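PDB 6PXS: FAD dependent oxidoreductase from Chelativorans sp. BNC1, which probably oxidises iminodiacetate with the help of a bound flavin-adenine dinucleotide, as an FAD-dependent oxidase of the DadA family. Local coordinates for residues 47-59 / 106-118. Numbering follows the deposited sequence.
Sequences PWATEADDPDWYL and RISRRIKDAPEAG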
# COMPACT_ATOMS: atom_id res chain seq x y z
N PRO A 47 27.80 -16.66 10.01
CA PRO A 47 29.03 -16.04 9.48
C PRO A 47 30.08 -17.02 8.98
O PRO A 47 30.97 -16.60 8.22
CB PRO A 47 29.56 -15.26 10.68
CG PRO A 47 29.15 -16.10 11.85
CD PRO A 47 27.80 -16.70 11.48
N TRP A 48 30.01 -18.29 9.36
CA TRP A 48 31.13 -19.20 9.13
C TRP A 48 31.38 -19.48 7.65
O TRP A 48 32.47 -19.94 7.30
CB TRP A 48 30.90 -20.51 9.88
CG TRP A 48 30.51 -20.29 11.31
CD1 TRP A 48 31.34 -20.03 12.36
CD2 TRP A 48 29.18 -20.32 11.85
NE1 TRP A 48 30.61 -19.89 13.51
CE2 TRP A 48 29.28 -20.06 13.23
CE3 TRP A 48 27.91 -20.54 11.29
CZ2 TRP A 48 28.17 -20.02 14.06
CZ3 TRP A 48 26.81 -20.50 12.13
CH2 TRP A 48 26.94 -20.24 13.50
N ALA A 49 30.40 -19.20 6.79
CA ALA A 49 30.53 -19.49 5.36
C ALA A 49 30.93 -18.28 4.54
O ALA A 49 31.00 -18.37 3.31
CB ALA A 49 29.21 -20.05 4.82
N THR A 50 31.21 -17.14 5.18
CA THR A 50 31.48 -15.92 4.43
C THR A 50 32.75 -16.06 3.61
O THR A 50 33.75 -16.64 4.06
CB THR A 50 31.60 -14.73 5.38
OG1 THR A 50 30.42 -14.65 6.19
CG2 THR A 50 31.75 -13.43 4.59
N GLU A 51 32.72 -15.51 2.40
CA GLU A 51 33.88 -15.53 1.53
C GLU A 51 34.87 -14.43 1.89
O GLU A 51 36.08 -14.57 1.64
CB GLU A 51 33.44 -15.37 0.07
CG GLU A 51 34.44 -15.89 -0.95
CD GLU A 51 33.96 -15.72 -2.38
OE1 GLU A 51 32.84 -15.18 -2.57
OE2 GLU A 51 34.69 -16.12 -3.31
N ALA A 52 34.40 -13.34 2.48
CA ALA A 52 35.26 -12.22 2.85
C ALA A 52 36.07 -12.58 4.08
O ALA A 52 35.51 -12.84 5.15
CB ALA A 52 34.42 -10.97 3.11
N ASP A 53 37.40 -12.62 3.92
CA ASP A 53 38.32 -12.90 5.02
C ASP A 53 39.02 -11.59 5.40
O ASP A 53 40.12 -11.30 4.93
CB ASP A 53 39.33 -14.01 4.63
CG ASP A 53 39.96 -13.78 3.27
OD1 ASP A 53 39.58 -12.79 2.60
OD2 ASP A 53 40.83 -14.58 2.88
N ASP A 54 38.36 -10.82 6.25
CA ASP A 54 38.95 -9.61 6.83
C ASP A 54 38.97 -9.77 8.34
O ASP A 54 37.90 -9.76 8.98
CB ASP A 54 38.16 -8.36 6.43
CG ASP A 54 38.72 -7.09 7.05
OD1 ASP A 54 39.83 -7.14 7.61
OD2 ASP A 54 38.05 -6.04 6.97
N PRO A 55 40.14 -9.92 8.98
CA PRO A 55 40.14 -10.20 10.42
C PRO A 55 39.49 -9.11 11.25
O PRO A 55 38.78 -9.42 12.21
CB PRO A 55 41.63 -10.36 10.75
CG PRO A 55 42.29 -10.63 9.44
CD PRO A 55 41.51 -9.88 8.42
N ASP A 56 39.73 -7.84 10.91
CA ASP A 56 39.12 -6.76 11.67
C ASP A 56 37.60 -6.84 11.62
O ASP A 56 36.92 -6.63 12.63
CB ASP A 56 39.60 -5.41 11.14
CG ASP A 56 41.09 -5.20 11.32
OD1 ASP A 56 41.64 -5.73 12.31
OD2 ASP A 56 41.70 -4.51 10.48
N TRP A 57 37.05 -7.15 10.45
CA TRP A 57 35.60 -7.24 10.32
C TRP A 57 35.07 -8.57 10.85
O TRP A 57 34.03 -8.61 11.52
CB TRP A 57 35.19 -7.06 8.86
CG TRP A 57 33.80 -7.53 8.57
CD1 TRP A 57 32.63 -6.89 8.85
CD2 TRP A 57 33.43 -8.77 7.94
NE1 TRP A 57 31.56 -7.64 8.44
CE2 TRP A 57 32.02 -8.80 7.88
CE3 TRP A 57 34.15 -9.85 7.42
CZ2 TRP A 57 31.33 -9.87 7.32
CZ3 TRP A 57 33.46 -10.91 6.87
CH2 TRP A 57 32.06 -10.91 6.82
N TYR A 58 35.76 -9.68 10.56
CA TYR A 58 35.26 -10.98 10.97
C TYR A 58 35.22 -11.12 12.49
O TYR A 58 34.34 -11.80 13.02
CB TYR A 58 36.12 -12.09 10.37
CG TYR A 58 35.59 -13.48 10.68
CD1 TYR A 58 34.48 -13.98 10.01
CD2 TYR A 58 36.20 -14.27 11.63
CE1 TYR A 58 34.00 -15.24 10.29
CE2 TYR A 58 35.72 -15.54 11.92
CZ TYR A 58 34.62 -16.02 11.25
OH TYR A 58 34.13 -17.27 11.53
N LEU A 59 36.15 -10.48 13.19
CA LEU A 59 36.16 -10.56 14.65
C LEU A 59 34.80 -10.20 15.23
O LEU A 59 34.27 -10.90 16.10
CB LEU A 59 37.25 -9.65 15.22
CG LEU A 59 37.33 -9.54 16.74
CD1 LEU A 59 37.39 -10.91 17.38
CD2 LEU A 59 38.54 -8.71 17.14
N ARG A 106 36.93 -23.66 4.02
CA ARG A 106 36.82 -22.43 4.80
C ARG A 106 35.94 -22.64 6.02
O ARG A 106 36.28 -22.18 7.12
CB ARG A 106 36.28 -21.30 3.94
CG ARG A 106 37.29 -20.67 2.99
CD ARG A 106 36.88 -19.24 2.64
NE ARG A 106 35.51 -19.17 2.15
CZ ARG A 106 35.16 -19.06 0.87
NH1 ARG A 106 36.08 -19.00 -0.09
NH2 ARG A 106 33.87 -19.00 0.55
N ILE A 107 34.81 -23.32 5.85
CA ILE A 107 33.88 -23.51 6.96
C ILE A 107 34.52 -24.37 8.05
O ILE A 107 34.48 -24.03 9.24
CB ILE A 107 32.56 -24.13 6.46
CG1 ILE A 107 31.87 -23.18 5.48
CG2 ILE A 107 31.65 -24.44 7.64
CD1 ILE A 107 30.74 -23.83 4.71
N SER A 108 35.11 -25.50 7.66
CA SER A 108 35.71 -26.40 8.64
C SER A 108 36.75 -25.67 9.48
O SER A 108 36.77 -25.78 10.71
CB SER A 108 36.34 -27.59 7.92
OG SER A 108 37.31 -27.17 6.98
N ARG A 109 37.64 -24.91 8.83
CA ARG A 109 38.67 -24.19 9.57
C ARG A 109 38.06 -23.23 10.58
O ARG A 109 38.60 -23.04 11.67
CB ARG A 109 39.58 -23.44 8.59
CG ARG A 109 40.47 -24.36 7.76
CD ARG A 109 41.43 -23.58 6.89
NE ARG A 109 40.77 -22.93 5.76
CZ ARG A 109 40.49 -23.53 4.60
NH1 ARG A 109 40.81 -24.80 4.41
NH2 ARG A 109 39.88 -22.85 3.64
N ARG A 110 36.92 -22.63 10.24
CA ARG A 110 36.25 -21.69 11.13
C ARG A 110 35.20 -22.34 12.01
O ARG A 110 34.75 -21.72 12.97
CB ARG A 110 35.61 -20.56 10.31
CG ARG A 110 36.63 -19.72 9.56
CD ARG A 110 36.00 -18.52 8.87
NE ARG A 110 37.02 -17.55 8.48
CZ ARG A 110 36.78 -16.46 7.75
NH1 ARG A 110 37.77 -15.64 7.45
NH2 ARG A 110 35.55 -16.19 7.33
N ILE A 111 34.79 -23.57 11.70
CA ILE A 111 33.84 -24.28 12.55
C ILE A 111 34.53 -25.04 13.68
O ILE A 111 33.87 -25.42 14.66
CB ILE A 111 32.99 -25.26 11.72
N LYS A 112 35.85 -25.26 13.59
CA LYS A 112 36.56 -25.97 14.65
C LYS A 112 36.56 -25.16 15.94
O LYS A 112 36.32 -25.70 17.03
CB LYS A 112 37.99 -26.28 14.21
N ASP A 113 36.82 -23.85 15.85
CA ASP A 113 36.81 -22.96 17.00
C ASP A 113 35.46 -22.29 17.21
O ASP A 113 35.40 -21.18 17.76
CB ASP A 113 37.91 -21.90 16.85
CG ASP A 113 39.29 -22.51 16.75
OD1 ASP A 113 39.50 -23.62 17.28
OD2 ASP A 113 40.18 -21.88 16.13
N ALA A 114 34.38 -22.94 16.80
CA ALA A 114 33.03 -22.37 16.91
C ALA A 114 32.03 -23.49 17.10
O ALA A 114 31.37 -23.92 16.15
CB ALA A 114 32.69 -21.52 15.69
N PRO A 115 31.90 -24.01 18.32
CA PRO A 115 30.88 -25.04 18.57
C PRO A 115 29.47 -24.54 18.34
O PRO A 115 28.57 -25.35 18.09
CB PRO A 115 31.11 -25.42 20.04
CG PRO A 115 32.50 -24.98 20.34
CD PRO A 115 32.72 -23.75 19.51
N GLU A 116 29.24 -23.22 18.43
CA GLU A 116 27.93 -22.67 18.14
C GLU A 116 27.42 -23.11 16.77
O GLU A 116 26.21 -23.18 16.55
CB GLU A 116 27.98 -21.14 18.21
CG GLU A 116 29.05 -20.48 17.33
CD GLU A 116 30.40 -20.40 18.02
OE1 GLU A 116 30.60 -21.09 19.04
OE2 GLU A 116 31.27 -19.65 17.52
N ALA A 117 28.33 -23.40 15.84
CA ALA A 117 27.92 -23.81 14.50
C ALA A 117 27.33 -25.21 14.47
O ALA A 117 26.64 -25.56 13.51
CB ALA A 117 29.12 -23.74 13.55
N GLY A 118 27.57 -26.01 15.50
CA GLY A 118 27.11 -27.39 15.49
C GLY A 118 28.05 -28.28 14.70
O GLY A 118 29.19 -27.93 14.40
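The indole of W48 is the main bump of this contact, and the turn and 3-10 segment following helix 97-111 supply its hollow. A117 CB sits over the W48 six-membered ring, 3.7 Å from its centroid and 12° off the normal, which meets the geometry of a CH-pi contact. P47 CD, from the same segment as W48, covers part of the opposite face. E116 CG meets the ring edge at W48 CZ2 (3.4 Å), and A114 CB closes in obliquely near W48 NE1. I107 packs against W48 O and A49, its CD1 4.1 Å from A49 CB; I144 of strand 141-144 touches W48, I107 and A117 alike.

The second fit centres on R110. Extended from CG to NE, its chain passes along one face of the Y58 ring and lays the guanidinium on it: R110 CZ is 4.0 Å from the Y58 centroid, planes 27° apart, a stacked cation-pi pair. R106 bends at chi3 and presents one guanidinium face to E51 CA and CG.

The loop entering helix 55-76 is thus packed on helix 97-111 and its following turn, with the T50 side chain about 9 Å from FAD. Lacking hydrogen bonds across it, the contact relies on shape, one CH-pi contact and one cation-pi stack; E51 OE2 to R106 NH1 (4.5 Å) and D53 OD2 to R110 NH1 (5.6 Å) exceed salt-bridge range, so their attraction is probably long-range.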